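Local coordinates for protein ethylbenzene dehydrogenase alpha-subunit (Aromatoleum aromaticum, PDB 2IVF) that is a molybdopterin oxidoreductase subunit that holds a molybdenum atom, two pterin guanine dinucleotide cofactors and an iron/sulfur cluster, at residues 81-86 with 672-677; 195-200 with 658-663; 91-96 with 107-112. All coordinates share one frame; numbering follows the deposited sequence.

Contact 1 of 3, residues 81-86 with 672-677; sequences SHLNIC and TFVDRS. With SF4 (iron/sulfur cluster), chain K; MGD (2-amino-5,6-dimercapto-7-methyl-3,7,8a,9-tetrahydro-8-oxa-1,3,9,10-tetraaza-anthracen-4-one guanosine dinucleotide), chain M.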
loop_
_atom_site.group_PDB
_atom_site.type_symbol
_atom_site.label_atom_id
_atom_site.label_comp_id
_atom_site.label_asym_id
_atom_site.label_seq_id
_atom_site.Cartn_x
_atom_site.Cartn_y
_atom_site.Cartn_z
ATOM N N SER A 81 13.658 9.173 -1.055
ATOM C CA SER A 81 12.610 8.436 -1.714
ATOM C C SER A 81 12.855 6.958 -1.383
ATOM O O SER A 81 13.741 6.640 -0.560
ATOM C CB SER A 81 12.572 8.678 -3.233
ATOM O OG SER A 81 11.324 8.277 -3.751
ATOM N N HIS A 82 12.061 6.074 -1.983
ATOM C CA HIS A 82 12.078 4.631 -1.692
ATOM C C HIS A 82 12.395 3.838 -2.970
ATOM O O HIS A 82 11.885 4.160 -4.021
ATOM C CB HIS A 82 10.728 4.297 -1.051
ATOM C CG HIS A 82 10.271 5.360 -0.091
ATOM N ND1 HIS A 82 9.235 6.244 -0.357
ATOM C CD2 HIS A 82 10.822 5.778 1.072
ATOM C CE1 HIS A 82 9.149 7.128 0.621
ATOM N NE2 HIS A 82 10.083 6.850 1.518
ATOM N N LEU A 83 13.278 2.843 -2.880
ATOM C CA LEU A 83 13.750 2.150 -4.069
ATOM C C LEU A 83 12.946 0.885 -4.348
ATOM O O LEU A 83 13.022 0.358 -5.444
ATOM C CB LEU A 83 15.236 1.856 -3.942
ATOM C CG LEU A 83 16.146 3.099 -3.930
ATOM C CD1 LEU A 83 15.683 4.228 -4.857
ATOM C CD2 LEU A 83 16.262 3.638 -2.529
ATOM N N ASN A 84 12.146 0.455 -3.368
ATOM C CA ASN A 84 11.139 -0.590 -3.550
ATOM C C ASN A 84 10.364 -0.334 -4.804
ATOM O O ASN A 84 10.054 0.766 -5.118
ATOM C CB ASN A 84 10.232 -0.822 -2.306
ATOM C CG ASN A 84 9.515 0.409 -1.778
ATOM O OD1 ASN A 84 9.201 0.480 -0.562
ATOM N ND2 ASN A 84 9.224 1.392 -2.657
ATOM N N ILE A 85 10.144 -1.376 -5.588
ATOM C CA ILE A 85 9.435 -1.178 -6.834
ATOM C C ILE A 85 7.920 -1.147 -6.635
ATOM O O ILE A 85 7.205 -2.115 -6.844
ATOM C CB ILE A 85 9.886 -2.168 -7.943
ATOM C CG1 ILE A 85 11.385 -1.995 -8.218
ATOM C CG2 ILE A 85 9.094 -1.898 -9.225
ATOM C CD1 ILE A 85 11.822 -0.498 -8.584
ATOM N N CYS A 86 7.423 0.006 -6.187
ATOM C CA CYS A 86 6.082 0.388 -6.551
ATOM C C CYS A 86 6.097 0.553 -8.055
ATOM O O CYS A 86 7.146 0.834 -8.628
ATOM C CB CYS A 86 5.673 1.671 -5.826
ATOM S SG CYS A 86 7.056 2.883 -5.691
ATOM N N THR A 672 14.305 10.585 -9.109
ATOM C CA THR A 672 14.372 11.284 -7.792
ATOM C C THR A 672 15.594 10.793 -7.061
ATOM O O THR A 672 15.966 9.602 -7.104
ATOM C CB THR A 672 13.065 11.065 -6.994
ATOM O OG1 THR A 672 11.980 11.696 -7.689
ATOM C CG2 THR A 672 13.124 11.623 -5.566
ATOM N N PHE A 673 16.260 11.755 -6.440
ATOM C CA PHE A 673 17.466 11.547 -5.658
ATOM C C PHE A 673 17.185 11.035 -4.253
ATOM O O PHE A 673 16.257 11.482 -3.569
ATOM C CB PHE A 673 18.219 12.870 -5.572
ATOM C CG PHE A 673 19.451 12.830 -4.730
ATOM C CD1 PHE A 673 20.488 11.977 -5.042
ATOM C CD2 PHE A 673 19.587 13.659 -3.651
ATOM C CE1 PHE A 673 21.683 11.953 -4.253
ATOM C CE2 PHE A 673 20.757 13.670 -2.884
ATOM C CZ PHE A 673 21.807 12.810 -3.191
ATOM N N VAL A 674 17.984 10.059 -3.828
ATOM C CA VAL A 674 17.877 9.552 -2.501
ATOM C C VAL A 674 19.231 9.773 -1.857
ATOM O O VAL A 674 20.228 9.180 -2.248
ATOM C CB VAL A 674 17.472 8.069 -2.441
ATOM C CG1 VAL A 674 17.380 7.612 -0.964
ATOM C CG2 VAL A 674 16.154 7.770 -3.189
ATOM N N ASP A 675 19.252 10.648 -0.866
ATOM C CA ASP A 675 20.464 10.962 -0.185
ATOM C C ASP A 675 20.791 9.887 0.851
ATOM O O ASP A 675 19.930 9.116 1.289
ATOM C CB ASP A 675 20.372 12.343 0.499
ATOM C CG ASP A 675 21.723 13.042 0.627
ATOM O OD1 ASP A 675 22.802 12.452 0.375
ATOM O OD2 ASP A 675 21.713 14.228 1.025
ATOM N N ARG A 676 22.043 9.882 1.254
ATOM C CA ARG A 676 22.435 9.196 2.466
ATOM C C ARG A 676 22.161 10.179 3.642
ATOM O O ARG A 676 23.011 10.961 4.011
ATOM C CB ARG A 676 23.892 8.784 2.342
ATOM C CG ARG A 676 24.424 7.918 3.477
ATOM C CD ARG A 676 25.891 7.610 3.225
ATOM N NE ARG A 676 26.477 6.665 4.166
ATOM C CZ ARG A 676 27.088 6.993 5.314
ATOM N NH1 ARG A 676 27.166 8.254 5.724
ATOM N NH2 ARG A 676 27.606 6.049 6.066
ATOM N N SER A 677 20.965 10.126 4.210
ATOM C CA SER A 677 20.556 11.024 5.300
ATOM C C SER A 677 21.220 10.657 6.604
ATOM O O SER A 677 21.620 11.523 7.346
ATOM C CB SER A 677 19.035 11.015 5.491
ATOM O OG SER A 677 18.380 11.627 4.412
HETATM FE FE1 SF4 K . 5.140 5.084 -1.860
HETATM FE FE2 SF4 K . 6.148 6.940 -3.568
HETATM FE FE3 SF4 K . 7.784 5.714 -1.859
HETATM FE FE4 SF4 K . 6.701 4.311 -3.954
HETATM S S1 SF4 K . 8.225 5.978 -4.105
HETATM S S2 SF4 K . 6.873 3.637 -1.705
HETATM S S3 SF4 K . 4.668 5.349 -4.095
HETATM S S4 SF4 K . 6.063 7.134 -1.287
HETATM P PB MGD M . -2.708 -6.270 -9.479
HETATM O O1B MGD M . -2.463 -5.738 -8.111
HETATM O O2B MGD M . -2.351 -7.698 -9.681
HETATM O O3B MGD M . -2.035 -5.470 -10.659
HETATM O O3A MGD M . -0.408 -3.771 -9.682
HETATM P PA MGD M . -1.561 -3.920 -10.775
HETATM O O1A MGD M . -2.600 -2.960 -10.388
HETATM O O2A MGD M . -0.998 -3.823 -12.109
HETATM O "O5'" MGD M . -4.261 -6.093 -9.859
HETATM C "C5'" MGD M . -5.262 -6.592 -8.959
HETATM C "C4'" MGD M . -6.623 -6.609 -9.650
HETATM O "O4'" MGD M . -6.636 -7.592 -10.674
HETATM C "C3'" MGD M . -7.539 -7.179 -8.593
HETATM O "O3'" MGD M . -8.103 -6.077 -7.893
HETATM C "C2'" MGD M . -8.582 -7.939 -9.423
HETATM O "O2'" MGD M . -9.864 -7.295 -9.301
HETATM C "C1'" MGD M . -8.036 -7.851 -10.858
HETATM N N9 MGD M . -8.215 -9.162 -11.526
HETATM C C8 MGD M . -7.799 -10.371 -11.118
HETATM N N7 MGD M . -8.111 -11.308 -12.020
HETATM C C5 MGD M . -8.733 -10.657 -13.036
HETATM C C6 MGD M . -9.323 -11.019 -14.239
HETATM O O6 MGD M . -9.414 -12.177 -14.666
HETATM N N1 MGD M . -9.865 -9.997 -15.025
HETATM C C2 MGD M . -9.881 -8.639 -14.671
HETATM N N2 MGD M . -10.457 -7.709 -15.508
HETATM N N3 MGD M . -9.285 -8.311 -13.517
HETATM C C4 MGD M . -8.754 -9.282 -12.713
HETATM C C10 MGD M . 0.730 -4.551 -9.724
HETATM C C11 MGD M . 1.930 -3.653 -9.548
HETATM O O11 MGD M . 1.787 -2.991 -8.360
HETATM C C12 MGD M . 3.287 -4.366 -9.649
HETATM S S12 MGD M . 3.543 -5.728 -10.731
HETATM C C13 MGD M . 4.336 -3.930 -8.879
HETATM S S13 MGD M . 5.871 -4.717 -9.015
HETATM C C14 MGD M . 4.159 -2.806 -7.917
HETATM N N15 MGD M . 3.976 -3.424 -6.573
HETATM C C16 MGD M . 3.225 -2.784 -5.568
HETATM C C17 MGD M . 3.154 -3.245 -4.279
HETATM O O17 MGD M . 3.747 -4.293 -3.926
HETATM N N18 MGD M . 2.365 -2.523 -3.361
HETATM C C19 MGD M . 1.697 -1.386 -3.695
HETATM N N19 MGD M . 0.967 -0.777 -2.739
HETATM N N20 MGD M . 1.761 -0.987 -4.973
HETATM C C21 MGD M . 2.517 -1.628 -5.879
HETATM N N22 MGD M . 2.574 -1.180 -7.195
HETATM C C23 MGD M . 2.857 -2.047 -8.301
#

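Contact 2 of 3, residues 195-200 with 658-663; sequences AGSIAW and KHEMTT. With MD1 (phosphoric acid 4-(2-amino-4-oxo-3,4,5,6,-tetrahydro-pteridin-6-yl)-2-hydroxy-3,4-dimercapto-but-3-en-yl ester guanylate ester), chain N.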
loop_
_atom_site.group_PDB
_atom_site.type_symbol
_atom_site.label_atom_id
_atom_site.label_comp_id
_atom_site.label_asym_id
_atom_site.label_seq_id
_atom_site.Cartn_x
_atom_site.Cartn_y
_atom_site.Cartn_z
ATOM N N ALA A 195 16.285 -3.001 -3.861
ATOM C CA ALA A 195 17.472 -2.655 -3.077
ATOM C C ALA A 195 18.125 -1.433 -3.683
ATOM O O ALA A 195 19.052 -0.888 -3.105
ATOM C CB ALA A 195 18.467 -3.823 -3.082
ATOM N N GLY A 196 17.674 -1.064 -4.883
ATOM C CA GLY A 196 18.222 0.072 -5.603
ATOM C C GLY A 196 18.774 -0.331 -6.959
ATOM O O GLY A 196 19.219 -1.446 -7.147
ATOM N N SER A 197 18.699 0.607 -7.889
ATOM C CA SER A 197 19.273 0.469 -9.228
ATOM C C SER A 197 20.734 0.097 -9.156
ATOM O O SER A 197 21.207 -0.682 -9.985
ATOM C CB SER A 197 19.069 1.777 -10.033
ATOM O OG SER A 197 19.717 2.853 -9.422
ATOM N N ILE A 198 21.442 0.616 -8.151
ATOM C CA ILE A 198 22.855 0.372 -8.013
ATOM C C ILE A 198 23.056 -1.046 -7.490
ATOM O O ILE A 198 23.893 -1.759 -7.973
ATOM C CB ILE A 198 23.521 1.401 -7.071
ATOM C CG1 ILE A 198 23.386 2.847 -7.602
ATOM C CG2 ILE A 198 25.007 1.069 -6.834
ATOM C CD1 ILE A 198 23.692 3.926 -6.561
ATOM N N ALA A 199 22.230 -1.464 -6.540
ATOM C CA ALA A 199 22.248 -2.866 -6.085
ATOM C C ALA A 199 21.901 -3.839 -7.216
ATOM O O ALA A 199 22.503 -4.878 -7.338
ATOM C CB ALA A 199 21.257 -3.022 -4.943
ATOM N N TRP A 200 20.930 -3.488 -8.058
ATOM C CA TRP A 200 20.582 -4.325 -9.228
ATOM C C TRP A 200 21.782 -4.394 -10.194
ATOM O O TRP A 200 22.241 -5.496 -10.609
ATOM C CB TRP A 200 19.303 -3.820 -9.945
ATOM C CG TRP A 200 18.863 -4.849 -10.928
ATOM C CD1 TRP A 200 17.992 -5.874 -10.715
ATOM C CD2 TRP A 200 19.404 -5.054 -12.235
ATOM N NE1 TRP A 200 17.895 -6.655 -11.837
ATOM C CE2 TRP A 200 18.750 -6.173 -12.783
ATOM C CE3 TRP A 200 20.294 -4.336 -13.029
ATOM C CZ2 TRP A 200 19.002 -6.634 -14.070
ATOM C CZ3 TRP A 200 20.595 -4.847 -14.330
ATOM C CH2 TRP A 200 19.925 -5.969 -14.814
ATOM N N LYS A 658 21.747 5.239 2.017
ATOM C CA LYS A 658 22.679 5.068 0.911
ATOM C C LYS A 658 22.229 5.915 -0.259
ATOM O O LYS A 658 21.034 6.104 -0.509
ATOM C CB LYS A 658 22.751 3.614 0.490
ATOM C CG LYS A 658 21.456 3.062 -0.065
ATOM C CD LYS A 658 21.506 1.496 -0.090
ATOM C CE LYS A 658 20.139 1.023 -0.531
ATOM N NZ LYS A 658 19.963 -0.454 -0.383
ATOM N N HIS A 659 23.189 6.467 -0.988
ATOM C CA HIS A 659 22.823 7.302 -2.156
ATOM C C HIS A 659 22.197 6.399 -3.214
ATOM O O HIS A 659 22.664 5.259 -3.444
ATOM C CB HIS A 659 24.023 7.966 -2.753
ATOM C CG HIS A 659 24.792 8.805 -1.794
ATOM N ND1 HIS A 659 25.766 8.282 -0.970
ATOM C CD2 HIS A 659 24.748 10.132 -1.539
ATOM C CE1 HIS A 659 26.279 9.252 -0.234
ATOM N NE2 HIS A 659 25.694 10.389 -0.571
ATOM N N GLU A 660 21.122 6.895 -3.827
ATOM C CA GLU A 660 20.442 6.168 -4.894
ATOM C C GLU A 660 19.636 7.101 -5.756
ATOM O O GLU A 660 19.561 8.304 -5.519
ATOM C CB GLU A 660 19.513 5.095 -4.279
ATOM C CG GLU A 660 20.068 3.684 -4.270
ATOM C CD GLU A 660 20.145 3.087 -5.667
ATOM O OE1 GLU A 660 19.689 3.758 -6.618
ATOM O OE2 GLU A 660 20.657 1.962 -5.815
ATOM N N MET A 661 19.036 6.525 -6.793
ATOM C CA MET A 661 18.123 7.257 -7.628
ATOM C C MET A 661 16.968 6.328 -7.896
ATOM O O MET A 661 17.199 5.132 -8.080
ATOM C CB MET A 661 18.803 7.535 -8.932
ATOM C CG MET A 661 18.103 8.438 -9.834
ATOM S SD MET A 661 19.312 8.913 -11.108
ATOM C CE MET A 661 19.627 7.337 -11.824
ATOM N N THR A 662 15.749 6.857 -7.933
ATOM C CA THR A 662 14.599 6.018 -8.237
ATOM C C THR A 662 14.633 5.556 -9.709
ATOM O O THR A 662 15.481 5.969 -10.478
ATOM C CB THR A 662 13.333 6.759 -7.949
ATOM O OG1 THR A 662 13.335 7.969 -8.703
ATOM C CG2 THR A 662 13.254 7.093 -6.467
ATOM N N THR A 663 13.777 4.602 -10.050
ATOM C CA THR A 663 13.761 4.013 -11.380
ATOM C C THR A 663 12.378 4.196 -11.939
ATOM O O THR A 663 11.540 3.293 -11.866
ATOM C CB THR A 663 14.086 2.511 -11.341
ATOM O OG1 THR A 663 13.138 1.825 -10.498
ATOM C CG2 THR A 663 15.495 2.306 -10.790
HETATM P PB MD1 N . 10.053 -9.993 -4.626
HETATM O O3B MD1 N . 9.524 -9.200 -3.363
HETATM O O1B MD1 N . 10.908 -9.057 -5.401
HETATM O O2B MD1 N . 10.472 -11.374 -4.301
HETATM O O3A MD1 N . 8.710 -10.175 -5.451
HETATM C C10 MD1 N . 8.254 -9.213 -6.428
HETATM C C11 MD1 N . 6.870 -9.710 -6.812
HETATM O O11 MD1 N . 6.023 -9.281 -5.691
HETATM C C12 MD1 N . 6.393 -9.018 -8.061
HETATM S S12 MD1 N . 7.132 -7.588 -8.639
HETATM C C13 MD1 N . 5.297 -9.471 -8.750
HETATM S S13 MD1 N . 4.705 -8.687 -10.122
HETATM C C14 MD1 N . 4.562 -10.698 -8.365
HETATM N N15 MD1 N . 3.186 -10.588 -8.018
HETATM C C16 MD1 N . 2.486 -11.660 -7.530
HETATM C C15 MD1 N . 1.127 -11.496 -7.336
HETATM O O14 MD1 N . 0.549 -10.409 -7.606
HETATM N N17 MD1 N . 0.499 -12.561 -6.774
HETATM C C17 MD1 N . 1.171 -13.751 -6.493
HETATM N N16 MD1 N . 0.449 -14.733 -5.971
HETATM N N18 MD1 N . 2.484 -13.889 -6.741
HETATM C C20 MD1 N . 3.133 -12.867 -7.256
HETATM N N8 MD1 N . 4.450 -13.017 -7.557
HETATM C C7 MD1 N . 5.306 -11.973 -8.051
HETATM P PA MD1 N . 9.806 -9.330 -1.784
HETATM O O1A MD1 N . 9.494 -7.979 -1.226
HETATM O O2A MD1 N . 9.015 -10.472 -1.275
HETATM O "O5'" MD1 N . 11.343 -9.654 -1.625
HETATM C "C5'" MD1 N . 12.245 -8.591 -1.914
HETATM C "C4'" MD1 N . 13.207 -8.445 -0.808
HETATM O "O4'" MD1 N . 13.925 -7.263 -1.143
HETATM C "C1'" MD1 N . 14.316 -6.718 0.118
HETATM N N9 MD1 N . 14.710 -5.303 0.071
HETATM C C4 MD1 N . 15.971 -4.900 0.138
HETATM N N3 MD1 N . 17.107 -5.631 0.231
HETATM C C2 MD1 N . 18.292 -5.023 0.272
HETATM N N2 MD1 N . 19.440 -5.748 0.349
HETATM N N1 MD1 N . 18.314 -3.642 0.304
HETATM C C6 MD1 N . 17.201 -2.841 0.215
HETATM O O6 MD1 N . 17.338 -1.618 0.180
HETATM C C5 MD1 N . 15.963 -3.496 0.118
HETATM N N7 MD1 N . 14.697 -3.100 0.046
HETATM C C8 MD1 N . 13.950 -4.207 0.007
HETATM C "C2'" MD1 N . 13.084 -6.872 1.004
HETATM O "O2'" MD1 N . 13.386 -6.894 2.421
HETATM C "C3'" MD1 N . 12.438 -8.167 0.490
HETATM O "O3'" MD1 N . 12.619 -9.271 1.415
HETATM O O HOH W 1 21.696 0.446 -3.690
HETATM O O HOH W 2 16.579 2.544 -7.329
#

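Contact 3 of 3, residues 91-96 with 107-112; sequences SCKFYV and EQAAQT. With SF4 (iron/sulfur cluster), chain K.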
loop_
_atom_site.group_PDB
_atom_site.type_symbol
_atom_site.label_atom_id
_atom_site.label_comp_id
_atom_site.label_asym_id
_atom_site.label_seq_id
_atom_site.Cartn_x
_atom_site.Cartn_y
_atom_site.Cartn_z
ATOM N N SER A 91 8.436 7.407 -7.483
ATOM C CA SER A 91 9.540 8.360 -7.563
ATOM C C SER A 91 9.177 9.615 -6.832
ATOM O O SER A 91 9.437 10.738 -7.297
ATOM C CB SER A 91 9.955 8.756 -9.005
ATOM O OG SER A 91 10.521 7.661 -9.631
ATOM N N CYS A 92 8.590 9.401 -5.668
ATOM C CA CYS A 92 8.119 10.476 -4.838
ATOM C C CYS A 92 9.234 11.088 -4.057
ATOM O O CYS A 92 9.908 10.371 -3.335
ATOM C CB CYS A 92 7.111 9.905 -3.855
ATOM S SG CYS A 92 5.846 8.899 -4.572
ATOM N N LYS A 93 9.418 12.406 -4.188
ATOM C CA LYS A 93 10.445 13.137 -3.495
ATOM C C LYS A 93 9.962 13.518 -2.093
ATOM O O LYS A 93 8.901 14.155 -1.952
ATOM C CB LYS A 93 10.805 14.393 -4.254
ATOM C CG LYS A 93 12.073 15.090 -3.669
ATOM C CD LYS A 93 12.622 16.190 -4.605
ATOM C CE LYS A 93 11.650 17.375 -4.699
ATOM N NZ LYS A 93 12.256 18.639 -5.223
ATOM N N PHE A 94 10.716 13.097 -1.089
ATOM C CA PHE A 94 10.416 13.429 0.298
ATOM C C PHE A 94 11.492 14.258 0.942
ATOM O O PHE A 94 12.668 14.162 0.608
ATOM C CB PHE A 94 10.287 12.169 1.141
ATOM C CG PHE A 94 8.956 11.473 1.002
ATOM C CD1 PHE A 94 8.632 10.855 -0.145
ATOM C CD2 PHE A 94 8.026 11.492 2.032
ATOM C CE1 PHE A 94 7.440 10.208 -0.282
ATOM C CE2 PHE A 94 6.827 10.850 1.900
ATOM C CZ PHE A 94 6.529 10.216 0.729
ATOM N N TYR A 95 11.051 15.016 1.924
ATOM C CA TYR A 95 11.929 15.614 2.903
ATOM C C TYR A 95 12.104 14.537 3.921
ATOM O O TYR A 95 11.119 13.961 4.392
ATOM C CB TYR A 95 11.271 16.783 3.554
ATOM C CG TYR A 95 11.047 17.943 2.657
ATOM C CD1 TYR A 95 12.118 18.534 1.952
ATOM C CD2 TYR A 95 9.788 18.517 2.546
ATOM C CE1 TYR A 95 11.906 19.619 1.134
ATOM C CE2 TYR A 95 9.602 19.613 1.795
ATOM C CZ TYR A 95 10.649 20.159 1.077
ATOM O OH TYR A 95 10.427 21.246 0.273
ATOM N N VAL A 96 13.353 14.228 4.213
ATOM C CA VAL A 96 13.726 13.288 5.273
ATOM C C VAL A 96 14.261 14.084 6.437
ATOM O O VAL A 96 15.284 14.812 6.315
ATOM C CB VAL A 96 14.770 12.273 4.761
ATOM C CG1 VAL A 96 15.201 11.260 5.913
ATOM C CG2 VAL A 96 14.149 11.534 3.540
ATOM N N GLU A 107 8.258 13.592 4.779
ATOM C CA GLU A 107 7.084 14.211 4.231
ATOM C C GLU A 107 7.319 14.600 2.774
ATOM O O GLU A 107 8.415 15.064 2.408
ATOM C CB GLU A 107 6.741 15.453 5.064
ATOM C CG GLU A 107 5.509 16.211 4.573
ATOM C CD GLU A 107 4.914 17.223 5.544
ATOM O OE1 GLU A 107 5.331 17.328 6.731
ATOM O OE2 GLU A 107 4.002 17.966 5.098
ATOM N N GLN A 108 6.256 14.526 1.981
ATOM C CA GLN A 108 6.371 14.805 0.552
ATOM C C GLN A 108 6.804 16.230 0.347
ATOM O O GLN A 108 6.282 17.129 0.973
ATOM C CB GLN A 108 5.047 14.638 -0.177
ATOM C CG GLN A 108 4.492 13.234 -0.179
ATOM C CD GLN A 108 3.437 13.007 0.917
ATOM O OE1 GLN A 108 3.646 13.355 2.111
ATOM N NE2 GLN A 108 2.290 12.402 0.513
ATOM N N ALA A 109 7.723 16.439 -0.591
ATOM C CA ALA A 109 8.107 17.781 -0.953
ATOM C C ALA A 109 7.010 18.453 -1.778
ATOM O O ALA A 109 6.807 19.634 -1.626
ATOM C CB ALA A 109 9.463 17.780 -1.689
ATOM N N ALA A 110 6.299 17.693 -2.608
ATOM C CA ALA A 110 5.193 18.228 -3.428
ATOM C C ALA A 110 5.713 19.379 -4.328
ATOM O O ALA A 110 5.240 20.528 -4.287
ATOM C CB ALA A 110 4.008 18.697 -2.492
ATOM N N GLN A 111 6.712 19.041 -5.132
ATOM C CA GLN A 111 7.383 19.968 -6.032
ATOM C C GLN A 111 7.469 19.346 -7.437
ATOM O O GLN A 111 8.484 19.472 -8.117
ATOM C CB GLN A 111 8.796 20.291 -5.493
ATOM C CG GLN A 111 8.757 21.112 -4.207
ATOM C CD GLN A 111 10.094 21.481 -3.658
ATOM O OE1 GLN A 111 11.065 20.773 -3.795
ATOM N NE2 GLN A 111 10.151 22.642 -3.036
ATOM N N THR A 112 6.383 18.723 -7.870
ATOM C CA THR A 112 6.320 18.122 -9.214
ATOM C C THR A 112 5.209 18.798 -9.999
ATOM O O THR A 112 4.047 18.422 -9.906
ATOM C CB THR A 112 6.124 16.626 -9.144
ATOM O OG1 THR A 112 7.083 16.082 -8.251
ATOM C CG2 THR A 112 6.235 15.985 -10.536
HETATM FE FE1 SF4 K . 5.140 5.084 -1.860
HETATM FE FE2 SF4 K . 6.148 6.940 -3.568
HETATM FE FE3 SF4 K . 7.784 5.714 -1.859
HETATM FE FE4 SF4 K . 6.701 4.311 -3.954
HETATM S S1 SF4 K . 8.225 5.978 -4.105
HETATM S S2 SF4 K . 6.873 3.637 -1.705
HETATM S S3 SF4 K . 4.668 5.349 -4.095
HETATM S S4 SF4 K . 6.063 7.134 -1.287
HETATM O O HOH W 3 6.676 14.969 -3.571
HETATM O O HOH W 4 7.889 21.832 0.004
#

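Contact 1 of 3, residues 81-86 with 672-677
Beside S81, which packs on V674, the H82 imidazole meets the iron/sulfur cluster with its edge: ND1 binds FE3 at 2.2 Å and cluster S4 lies near the ring plane. With C86, whose SG binds FE4 at 2.3 Å, H82 forms an H-x3-C cluster motif. H82 NE2 is hydrogen-bonded to the hydroxyl of Y656, which helps fix the ring's rotation, and F94 meets the imidazole edge-to-face. F673 starts its side chain away from 81-86, and its ring has the backbone N of D675 over one face, displaced toward the rim. Strand 672-676 backs this loop through small apolar contacts. V674 offers both methyls: CG2 lies 3.7 Å from S81 CB and meets L83 CD1 tip to tip at 3.9 Å, while CG1 comes 3.8 Å from the O of S81. T672 CG2 touches S81 CB from another side. The S81 hydroxyl, trans to the backbone N (chi1 -162°), goes to the carbonyl of C92; T672 OG1 likewise bonds to S91 O. Backbone N and O of S81 are buried here without a polar partner. Farther along, I85, the centre of an inverse gamma turn, brings its O to 3.3 Å from C14 of MGD.

Contact 2 of 3, residues 195-200 with 658-663
E660 lays its carboxylate across the first turn of helix 197-210 and uses both oxygens. OE2 accepts the N-H of I198 at 2.8 Å (157° at the hydrogen) and OE1 accepts OG of S197 at 2.9 Å, each through its syn lone pair. The anti lone pair of OE1 takes the N-H of M661, so three donors hold the group against rotation. A bend at chi2 (-70°) carries the carboxylate toward the helix, sliding past I198, whose CB lies 3.2 Å from OE2. The N-cap G196 has no side chain, and its CA comes within 3.1 Å of the same oxygen. S197 CB packs on T663 CG2, and a water links S197 N to the carbonyl of M661. Next outward, K658 runs extended beyond CG, its NZ reaching A195 O and, also at 2.9 Å, the guanine O6 of MD1; A653 O and E687 share this ammonium. The CB of A195 rests 3.4 Å from N1 of the same guanine. Helix 736-749 touches I198 through N736 and C739, and N736 bonds to the carbonyl of H659. A strand carboxylate thus meets a backbone N-H and a hydroxyl at the start of a helix. An ionised E660 would probably be stabilised by the positive end of the helix, while K658, paired with E687, probably remains protonated as it donates to guanine O6.

Contact 3 of 3, residues 91-96 with 107-112
F94 and Q108 lie side by side and point the same way, the phenyl ring and the amide only 10° apart in plane. CG of Q108 stands over one ring face in a CH-pi contact, 4.2 Å from the centroid. The ring's rim carries the backbone N of E107 and C92 O in its plane, and CE1 comes 3.5 Å from cluster sulfur S4. The methyl of A109 sits over one face of the Y95 ring, CB 4.0 Å from the centroid, and the Q111 side chain passes the hydroxyl end of Y95 at about a right angle, amide and ring planes 69° apart. A water in the ring plane joins Y95 OH to the carbonyl of A109. These residues belong to the beta hairpin of strands 94-99 and 102-108, middle and edge strands of a three-stranded antiparallel sheet. Y95 and E107 form a hydrogen-bonded pair, Y95 N to E107 O being 2.7 Å; F94 and Q108 form a non-hydrogen-bonded one. Beyond the strands, A109 N gives an almost straight bond to K93 O, 2.9 Å away. K93 bends at chi3 (68°), which swings NZ to OE1 of Q111 at 2.8 Å, in the carbonyl plane; the same NZ bonds to E765 O, and the lysine makes a cation-pi contact with W79. E107 turns its carboxylate to R217 and R228 of the beta-subunit chain, and NE2 of Q108 reaches Q229 O of that chain and L125 O. One residue before K93, C92 SG binds FE2 of the cluster at 2.2 Å.

Overall arrangement
Along the chain, contact 3 closes before contact 2 opens, and both are nested inside the long loop closed by contact 1. Contact 1 is central, its centre about 7 Å from that of contact 2 and about 10 Å from that of contact 3; the latter two are about 17 Å apart. Strands 659-661 and 670-676 are neighbours in one antiparallel sheet, joining contacts 1 and 2, while contacts 1 and 3 both touch the iron/sulfur cluster. T662 OG1 probably bonds to T672 N and S91 OG, linking all three. Contact 2 touches MD1, and contact 3 also meets the beta-subunit chain.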